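Local coordinates for protein histidine acid phosphatase (Hafnia alvei, PDB 4ARU) that belongs to branch 2 of the histidine phosphatase superfamily, an alpha/beta fold in which a mixed central sheet packs beside a largely helical part, at residues His19-Pro24 against Pro40-Lys45; Leu216-Ala221 against Lys251-Gln256; Leu220-Leu225 against Gln326-Pro331. One frame throughout, in Å; residues are numbered along the deposited sequence.

Contact 1 of 3, residues His19-Pro24 against Pro40-Lys45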
loop_
_atom_site.group_PDB
_atom_site.type_symbol
_atom_site.label_atom_id
_atom_site.label_comp_id
_atom_site.label_asym_id
_atom_site.label_seq_id
_atom_site.Cartn_x
_atom_site.Cartn_y
_atom_site.Cartn_z
ATOM N N HIS A 19 6.417 0.078 1.227
ATOM C CA HIS A 19 7.800 -0.372 1.198
ATOM C C HIS A 19 8.065 -1.423 0.137
ATOM O O HIS A 19 7.164 -1.973 -0.510
ATOM C CB HIS A 19 8.194 -0.964 2.568
ATOM C CG HIS A 19 7.338 -2.101 2.995
ATOM N ND1 HIS A 19 7.365 -3.353 2.421
ATOM C CD2 HIS A 19 6.365 -2.136 3.935
ATOM C CE1 HIS A 19 6.442 -4.115 2.988
ATOM N NE2 HIS A 19 5.840 -3.401 3.926
ATOM N N GLY A 20 9.334 -1.688 -0.072
ATOM C CA GLY A 20 9.751 -2.663 -1.025
ATOM C C GLY A 20 9.633 -4.122 -0.599
ATOM O O GLY A 20 9.115 -4.462 0.430
ATOM N N VAL A 21 10.090 -4.995 -1.472
ATOM C CA VAL A 21 10.042 -6.445 -1.282
ATOM C C VAL A 21 10.710 -6.787 0.026
ATOM O O VAL A 21 11.856 -6.415 0.262
ATOM C CB VAL A 21 10.684 -7.202 -2.448
ATOM C CG1 VAL A 21 10.716 -8.690 -2.179
ATOM C CG2 VAL A 21 9.976 -6.909 -3.761
ATOM N N ARG A 22 9.968 -7.521 0.856
ATOM C CA ARG A 22 10.419 -7.958 2.162
ATOM C C ARG A 22 10.231 -9.445 2.340
ATOM O O ARG A 22 9.397 -10.077 1.659
ATOM C CB ARG A 22 9.570 -7.261 3.209
ATOM C CG ARG A 22 8.056 -7.458 3.107
ATOM C CD ARG A 22 7.279 -7.244 4.415
ATOM N NE ARG A 22 5.841 -7.416 4.235
ATOM C CZ ARG A 22 5.217 -8.591 4.157
ATOM N NH1 ARG A 22 5.923 -9.709 4.260
ATOM N NH2 ARG A 22 3.895 -8.650 3.976
ATOM N N ALA A 23 10.955 -9.983 3.301
ATOM C CA ALA A 23 10.681 -11.319 3.797
ATOM C C ALA A 23 9.303 -11.311 4.496
ATOM O O ALA A 23 8.788 -10.275 4.942
ATOM C CB ALA A 23 11.749 -11.750 4.758
ATOM N N PRO A 24 8.703 -12.490 4.646
ATOM C CA PRO A 24 7.476 -12.583 5.417
ATOM C C PRO A 24 7.626 -11.937 6.785
ATOM O O PRO A 24 8.683 -12.077 7.413
ATOM C CB PRO A 24 7.269 -14.101 5.541
ATOM C CG PRO A 24 7.916 -14.665 4.298
ATOM C CD PRO A 24 9.129 -13.790 4.122
ATOM N N PRO A 40 10.719 -21.631 1.679
ATOM C CA PRO A 40 12.119 -21.305 1.368
ATOM C C PRO A 40 12.677 -20.270 2.362
ATOM O O PRO A 40 11.940 -19.406 2.857
ATOM C CB PRO A 40 12.037 -20.770 -0.067
ATOM C CG PRO A 40 10.644 -20.340 -0.246
ATOM C CD PRO A 40 9.845 -21.363 0.524
ATOM N N GLU A 41 13.957 -20.365 2.659
ATOM C CA GLU A 41 14.598 -19.395 3.552
ATOM C C GLU A 41 14.889 -18.106 2.808
ATOM O O GLU A 41 15.437 -18.121 1.694
ATOM C CB GLU A 41 15.864 -19.955 4.216
ATOM C CG GLU A 41 15.600 -20.745 5.514
ATOM C CD GLU A 41 15.148 -19.861 6.700
ATOM O OE1 GLU A 41 13.921 -19.567 6.844
ATOM O OE2 GLU A 41 16.024 -19.466 7.522
ATOM N N TRP A 42 14.539 -16.978 3.442
ATOM C CA TRP A 42 14.849 -15.646 2.913
ATOM C C TRP A 42 16.236 -15.197 3.378
ATOM O O TRP A 42 16.773 -15.708 4.371
ATOM C CB TRP A 42 13.777 -14.652 3.363
ATOM C CG TRP A 42 12.554 -14.814 2.553
ATOM C CD1 TRP A 42 11.653 -15.868 2.582
ATOM C CD2 TRP A 42 12.076 -13.925 1.561
ATOM N NE1 TRP A 42 10.663 -15.670 1.665
ATOM C CE2 TRP A 42 10.900 -14.487 1.015
ATOM C CE3 TRP A 42 12.508 -12.695 1.088
ATOM C CZ2 TRP A 42 10.176 -13.855 0.013
ATOM C CZ3 TRP A 42 11.788 -12.076 0.079
ATOM C CH2 TRP A 42 10.660 -12.658 -0.454
ATOM N N PRO A 43 16.845 -14.246 2.658
ATOM C CA PRO A 43 18.230 -13.877 2.947
ATOM C C PRO A 43 18.362 -12.744 3.968
ATOM O O PRO A 43 19.470 -12.247 4.178
ATOM C CB PRO A 43 18.743 -13.428 1.591
ATOM C CG PRO A 43 17.552 -12.805 0.990
ATOM C CD PRO A 43 16.407 -13.707 1.360
ATOM N N VAL A 44 17.254 -12.401 4.628
ATOM C CA VAL A 44 17.234 -11.390 5.660
ATOM C C VAL A 44 16.253 -11.862 6.724
ATOM O O VAL A 44 15.465 -12.770 6.515
ATOM C CB VAL A 44 16.727 -10.027 5.125
ATOM C CG1 VAL A 44 17.671 -9.463 4.070
ATOM C CG2 VAL A 44 15.323 -10.111 4.569
ATOM N N LYS A 45 16.335 -11.189 7.853
ATOM C CA LYS A 45 15.416 -11.385 8.951
ATOM C C LYS A 45 13.982 -11.228 8.510
ATOM O O LYS A 45 13.654 -10.408 7.658
ATOM C CB LYS A 45 15.756 -10.352 10.007
ATOM C CG LYS A 45 14.979 -10.475 11.306
ATOM C CD LYS A 45 15.454 -9.468 12.295
ATOM C CE LYS A 45 14.572 -9.517 13.533
ATOM N NZ LYS A 45 15.054 -8.521 14.486
#
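Trp42 lays one face of its indole against Ala23 and Pro24, and the two residues share that face between them. CA of Ala23 stands over the six-membered ring of Trp42, 3.9 Å from its centroid and somewhat off the normal. CD of Pro24 sits more squarely over the five-membered ring of Trp42, 3.5 Å from its centroid and 13° off the normal. Both are CH-pi contacts, and the proline meets the indole through its CD corner, with its own ring running obliquely to it. The placement follows from the tryptophan torsion: CG lies opposite the carbonyl carbon (chi1 -77°), which swings the indole against segment 19-24. At the far end of the indole, CG1 of Val21 touches the edge near CZ3 of Trp42 at 4.2 Å.

Segment 19-24 carries most of the RHGxRxP signature of histidine acid phosphatases, in the loop that leaves strand 9-18. Its Arg22 starts out away from Trp42; NE hydrogen-bonds a bound tartaric acid, as does NE2 of His19, while NH1 folds back on Ala23 O (3.0 Å), coming in 41° above the carbonyl plane. The carbonyl O of Arg22 is buried here without a polar partner, 3.5 Å from CZ3 of Trp42. Beside the CB end of Trp42, CB of Ala23 fills the corner formed by Trp42 CB (3.8 Å), CG2 of Val44 (3.9 Å) and the carbonyl of Lys45.

Contact 2 of 3, residues Leu216-Ala221 against Lys251-Gln256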
loop_
_atom_site.group_PDB
_atom_site.type_symbol
_atom_site.label_atom_id
_atom_site.label_comp_id
_atom_site.label_asym_id
_atom_site.label_seq_id
_atom_site.Cartn_x
_atom_site.Cartn_y
_atom_site.Cartn_z
ATOM N N LEU A 216 -6.025 -16.492 5.785
ATOM C CA LEU A 216 -4.766 -17.222 5.674
ATOM C C LEU A 216 -4.273 -17.254 4.237
ATOM O O LEU A 216 -3.114 -16.943 3.951
ATOM C CB LEU A 216 -4.943 -18.619 6.231
ATOM C CG LEU A 216 -3.713 -19.544 6.095
ATOM C CD1 LEU A 216 -2.506 -19.011 6.815
ATOM C CD2 LEU A 216 -4.076 -20.926 6.575
ATOM N N ALA A 217 -5.157 -17.562 3.308
ATOM C CA ALA A 217 -4.790 -17.570 1.900
ATOM C C ALA A 217 -4.312 -16.221 1.425
ATOM O O ALA A 217 -3.390 -16.139 0.598
ATOM C CB ALA A 217 -5.925 -18.055 1.030
ATOM N N SER A 218 -4.878 -15.131 1.938
ATOM C CA SER A 218 -4.448 -13.763 1.585
ATOM C C SER A 218 -2.956 -13.611 1.914
ATOM O O SER A 218 -2.154 -13.108 1.118
ATOM C CB SER A 218 -5.217 -12.680 2.355
ATOM O OG SER A 218 -4.597 -11.424 2.222
ATOM N N THR A 219 -2.574 -14.038 3.102
ATOM C CA THR A 219 -1.202 -13.919 3.544
ATOM C C THR A 219 -0.286 -14.788 2.672
ATOM O O THR A 219 0.758 -14.318 2.220
ATOM C CB THR A 219 -1.089 -14.404 4.980
ATOM O OG1 THR A 219 -1.878 -13.547 5.812
ATOM C CG2 THR A 219 0.318 -14.386 5.457
ATOM N N LEU A 220 -0.687 -16.024 2.401
ATOM C CA LEU A 220 0.129 -16.953 1.629
ATOM C C LEU A 220 0.271 -16.424 0.229
ATOM O O LEU A 220 1.382 -16.523 -0.367
ATOM C CB LEU A 220 -0.436 -18.342 1.668
ATOM C CG LEU A 220 -0.610 -18.916 3.095
ATOM C CD1 LEU A 220 -1.179 -20.318 3.009
ATOM C CD2 LEU A 220 0.687 -18.825 3.891
ATOM N N ALA A 221 -0.824 -15.944 -0.363
ATOM C CA ALA A 221 -0.754 -15.459 -1.730
ATOM C C ALA A 221 0.216 -14.297 -1.879
ATOM O O ALA A 221 0.972 -14.248 -2.851
ATOM C CB ALA A 221 -2.136 -15.024 -2.229
ATOM N N LYS A 251 -6.711 -12.568 -5.749
ATOM C CA LYS A 251 -8.101 -12.171 -5.502
ATOM C C LYS A 251 -8.420 -12.290 -4.015
ATOM O O LYS A 251 -9.070 -11.428 -3.408
ATOM C CB LYS A 251 -9.040 -13.054 -6.319
ATOM C CG LYS A 251 -10.495 -12.694 -6.116
ATOM C CD LYS A 251 -11.430 -13.288 -7.160
ATOM C CE LYS A 251 -11.230 -14.748 -7.331
ATOM N NZ LYS A 251 -12.320 -15.269 -8.205
ATOM N N LEU A 252 -7.893 -13.311 -3.373
ATOM C CA LEU A 252 -8.129 -13.519 -1.948
ATOM C C LEU A 252 -7.457 -12.442 -1.123
ATOM O O LEU A 252 -8.003 -11.955 -0.142
ATOM C CB LEU A 252 -7.602 -14.894 -1.516
ATOM C CG LEU A 252 -8.326 -16.080 -2.172
ATOM C CD1 LEU A 252 -7.471 -17.352 -2.150
ATOM C CD2 LEU A 252 -9.641 -16.343 -1.474
ATOM N N HIS A 253 -6.241 -12.065 -1.514
ATOM C CA HIS A 253 -5.531 -11.028 -0.810
ATOM C C HIS A 253 -6.241 -9.695 -0.984
ATOM O O HIS A 253 -6.412 -8.967 -0.014
ATOM C CB HIS A 253 -4.115 -10.993 -1.382
ATOM C CG HIS A 253 -3.279 -9.873 -0.855
ATOM N ND1 HIS A 253 -2.659 -9.920 0.375
ATOM C CD2 HIS A 253 -2.920 -8.696 -1.412
ATOM C CE1 HIS A 253 -1.983 -8.804 0.573
ATOM N NE2 HIS A 253 -2.113 -8.052 -0.501
ATOM N N ASN A 254 -6.653 -9.361 -2.212
ATOM C CA ASN A 254 -7.308 -8.080 -2.425
ATOM C C ASN A 254 -8.647 -8.014 -1.706
ATOM O O ASN A 254 -9.042 -6.959 -1.211
ATOM C CB ASN A 254 -7.459 -7.801 -3.897
ATOM C CG ASN A 254 -6.121 -7.609 -4.580
ATOM O OD1 ASN A 254 -5.171 -7.043 -3.995
ATOM N ND2 ASN A 254 -6.027 -8.050 -5.822
ATOM N N ALA A 255 -9.304 -9.154 -1.549
ATOM C CA ALA A 255 -10.571 -9.188 -0.829
ATOM C C ALA A 255 -10.348 -8.950 0.658
ATOM O O ALA A 255 -11.083 -8.205 1.301
ATOM C CB ALA A 255 -11.277 -10.493 -1.080
ATOM N N GLN A 256 -9.341 -9.591 1.229
ATOM C CA GLN A 256 -9.004 -9.373 2.629
ATOM C C GLN A 256 -8.723 -7.905 2.883
ATOM O O GLN A 256 -9.179 -7.327 3.853
ATOM C CB GLN A 256 -7.852 -10.275 3.022
ATOM C CG GLN A 256 -7.514 -10.231 4.485
ATOM C CD GLN A 256 -6.301 -9.471 4.723
ATOM O OE1 GLN A 256 -5.304 -9.591 3.979
ATOM N NE2 GLN A 256 -6.330 -8.654 5.756
#
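The imidazole of His253 and the carboxamide of Gln256 both turn to the hydroxyl of Ser218, but present themselves differently. Ser218 OG lies 33° out of the imidazole plane and takes a hydrogen bond from His253 ND1 at 3.1 Å. The ring of Phe257 also meets the imidazole, at a marked tilt. The carboxamide is used more cleanly: Ser218 OG sits in the plane of its C=O, on a lone pair, and donates to Gln256 OE1 over a short 2.6 Å. The serine hydroxyl thus accepts from one side chain and donates to the other, which fixes its rotation. Its position, opposite the backbone N (chi1 167°), points it at the partner helix, while the bend of Gln256 at chi2 brings OE1 round to it. The same ND1-H of His253 also leans weakly to the backbone O of Ser218 (3.3 Å).

These are two helices, 213-229 and 243-262, crossing steeply at -119° with the axes of the short segments 7.6 Å apart. Small residues on helix 213-229, Ala217 and Ser218, allow this: the CA atoms of Ser218 and His253 are just 3.8 Å apart, and CB of Ser218 rests against the backbone of the other helix. One turn before Gln256 the contact becomes apolar, where CD1 of Leu252 meets the methyl CB of Ala217 at 3.6 Å. Beyond it, Leu252 leans on Ser164 and Leu165 of helix 162-172.

Contact 3 of 3, residues Leu220-Leu225 against Gln326-Pro331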
loop_
_atom_site.group_PDB
_atom_site.type_symbol
_atom_site.label_atom_id
_atom_site.label_comp_id
_atom_site.label_asym_id
_atom_site.label_seq_id
_atom_site.Cartn_x
_atom_site.Cartn_y
_atom_site.Cartn_z
ATOM N N LEU A 220 -0.687 -16.024 2.401
ATOM C CA LEU A 220 0.129 -16.953 1.629
ATOM C C LEU A 220 0.271 -16.424 0.229
ATOM O O LEU A 220 1.382 -16.523 -0.367
ATOM C CB LEU A 220 -0.436 -18.342 1.668
ATOM C CG LEU A 220 -0.610 -18.916 3.095
ATOM C CD1 LEU A 220 -1.179 -20.318 3.009
ATOM C CD2 LEU A 220 0.687 -18.825 3.891
ATOM N N ALA A 221 -0.824 -15.944 -0.363
ATOM C CA ALA A 221 -0.754 -15.459 -1.730
ATOM C C ALA A 221 0.216 -14.297 -1.879
ATOM O O ALA A 221 0.972 -14.248 -2.851
ATOM C CB ALA A 221 -2.136 -15.024 -2.229
ATOM N N GLU A 222 0.202 -13.395 -0.913
ATOM C CA GLU A 222 1.155 -12.301 -0.923
ATOM C C GLU A 222 2.599 -12.803 -0.755
ATOM O O GLU A 222 3.535 -12.275 -1.408
ATOM C CB GLU A 222 0.759 -11.256 0.141
ATOM C CG GLU A 222 1.725 -10.127 0.296
ATOM C CD GLU A 222 1.727 -9.128 -0.845
ATOM O OE1 GLU A 222 0.757 -9.102 -1.676
ATOM O OE2 GLU A 222 2.708 -8.356 -0.933
ATOM N N ILE A 223 2.797 -13.818 0.073
ATOM C CA ILE A 223 4.145 -14.375 0.208
ATOM C C ILE A 223 4.629 -14.937 -1.141
ATOM O O ILE A 223 5.789 -14.750 -1.520
ATOM C CB ILE A 223 4.253 -15.408 1.356
ATOM C CG1 ILE A 223 4.075 -14.638 2.674
ATOM C CG2 ILE A 223 5.541 -16.226 1.224
ATOM C CD1 ILE A 223 3.872 -15.531 3.866
ATOM N N PHE A 224 3.777 -15.648 -1.891
ATOM C CA PHE A 224 4.195 -16.152 -3.180
ATOM C C PHE A 224 4.573 -14.999 -4.109
ATOM O O PHE A 224 5.563 -15.083 -4.815
ATOM C CB PHE A 224 3.087 -16.985 -3.824
ATOM C CG PHE A 224 2.670 -18.202 -3.033
ATOM C CD1 PHE A 224 3.538 -18.922 -2.229
ATOM C CD2 PHE A 224 1.381 -18.652 -3.138
ATOM C CE1 PHE A 224 3.117 -20.052 -1.534
ATOM C CE2 PHE A 224 0.947 -19.792 -2.442
ATOM C CZ PHE A 224 1.806 -20.478 -1.643
ATOM N N LEU A 225 3.780 -13.932 -4.103
ATOM C CA LEU A 225 4.087 -12.793 -4.949
ATOM C C LEU A 225 5.452 -12.201 -4.551
ATOM O O LEU A 225 6.245 -11.790 -5.400
ATOM C CB LEU A 225 3.002 -11.745 -4.789
ATOM C CG LEU A 225 3.186 -10.551 -5.746
ATOM C CD1 LEU A 225 1.881 -10.270 -6.426
ATOM C CD2 LEU A 225 3.745 -9.322 -5.089
ATOM N N GLN A 326 -0.270 -6.527 -12.756
ATOM C CA GLN A 326 0.087 -6.614 -11.323
ATOM C C GLN A 326 -1.130 -7.094 -10.527
ATOM O O GLN A 326 -2.031 -6.286 -10.222
ATOM C CB GLN A 326 0.591 -5.254 -10.864
ATOM C CG GLN A 326 0.903 -5.148 -9.379
ATOM C CD GLN A 326 1.799 -6.272 -8.905
ATOM O OE1 GLN A 326 1.338 -7.266 -8.337
ATOM N NE2 GLN A 326 3.100 -6.117 -9.104
ATOM N N PRO A 327 -1.150 -8.364 -10.157
ATOM C CA PRO A 327 -2.304 -8.908 -9.465
ATOM C C PRO A 327 -2.547 -8.380 -8.049
ATOM O O PRO A 327 -3.700 -8.409 -7.623
ATOM C CB PRO A 327 -2.053 -10.403 -9.466
ATOM C CG PRO A 327 -0.638 -10.598 -9.655
ATOM C CD PRO A 327 -0.109 -9.387 -10.376
ATOM N N ASP A 328 -1.537 -7.894 -7.369
ATOM C CA ASP A 328 -1.731 -7.289 -6.041
ATOM C C ASP A 328 -2.153 -5.811 -6.219
ATOM O O ASP A 328 -1.451 -5.055 -6.889
ATOM C CB ASP A 328 -0.390 -7.373 -5.307
ATOM C CG ASP A 328 -0.446 -6.894 -3.841
ATOM O OD1 ASP A 328 -1.508 -6.378 -3.378
ATOM O OD2 ASP A 328 0.605 -7.043 -3.164
ATOM N N ASN A 329 -3.275 -5.382 -5.662
ATOM C CA ASN A 329 -3.693 -3.977 -5.758
ATOM C C ASN A 329 -2.788 -3.034 -5.008
ATOM O O ASN A 329 -2.818 -1.855 -5.283
ATOM C CB ASN A 329 -5.122 -3.748 -5.219
ATOM C CG ASN A 329 -6.197 -4.403 -6.067
ATOM O OD1 ASN A 329 -5.962 -4.755 -7.209
ATOM N ND2 ASN A 329 -7.362 -4.627 -5.481
ATOM N N THR A 330 -2.018 -3.565 -4.064
ATOM C CA THR A 330 -1.108 -2.764 -3.221
ATOM C C THR A 330 0.271 -3.411 -3.265
ATOM O O THR A 330 0.767 -3.914 -2.252
ATOM C CB THR A 330 -1.642 -2.610 -1.777
ATOM O OG1 THR A 330 -2.017 -3.884 -1.254
ATOM C CG2 THR A 330 -2.875 -1.660 -1.732
ATOM N N PRO A 331 0.943 -3.413 -4.423
ATOM C CA PRO A 331 2.158 -4.158 -4.578
ATOM C C PRO A 331 3.387 -3.515 -3.922
ATOM O O PRO A 331 3.365 -2.349 -3.585
ATOM C CB PRO A 331 2.317 -4.202 -6.103
ATOM C CG PRO A 331 1.819 -2.870 -6.508
ATOM C CD PRO A 331 0.579 -2.724 -5.689
#
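Glu222 and Asp328 bring their carboxylates together in the polar half of this contact, OE1 of Glu222 lying 2.5 Å from OD2 of Asp328. The side chains cross at about a right angle, and the carboxylate planes stand 73° apart. A bend at chi2 (72°) turns the glutamate end towards the loop. The strongest partner of Glu222 is Arg18, which forms a salt bridge with OE2 and only a long, weak ion pair with Asp328 OD2; its positive charge probably offsets much of the negative potential that two adjacent acids would build up.

Hydrogen bonds within the loop shape it. Asp328 OD1 accepts from Thr330 N at 2.9 Å, an Asx turn in which the donor comes from well above the carboxylate plane. Gln326 OE1, by a lone pair in its carbonyl plane, takes Asp328 N at 3.1 Å, while its NE2 goes to the backbone O of Gln357. This loop leads from helix 307-317 into strand 335-342 of the central sheet, and it meets helix 213-229 near a bound tartaric acid, which lies about 5 Å from the Glu222 side chain at the nearest atoms and is not touched by it.

The van der Waals packing belongs to Leu225, through a single methyl. CD1 of Leu225 meets OE1 of Gln326 at 3.6 Å, CB of Asp328 at 3.8 Å and, in a looser apolar contact, CG of Pro327 at 4.1 Å.

In the fold
Contacts 2 and 3 are both buried and share helix 213-229, which crosses helix 243-262 in the one and meets the 326-331 loop in the other. Their centres lie about 8 Å apart, and Asn254 ties them by probable hydrogen bonds to Pro327 O and Asn329 N. Contact 1 lies further out, only partly buried, and joins two loops; it reaches the same helix through Pro24 packing on Ile223. The chemistry changes accordingly: an aromatic face on aliphatic carbons in contact 1, whose His19 and Arg22 hold the tartaric acid; hydrogen bonds converging on a serine hydroxyl in contact 2; and paired acids in contact 3, with Arg18 as salt-bridge partner of Glu222.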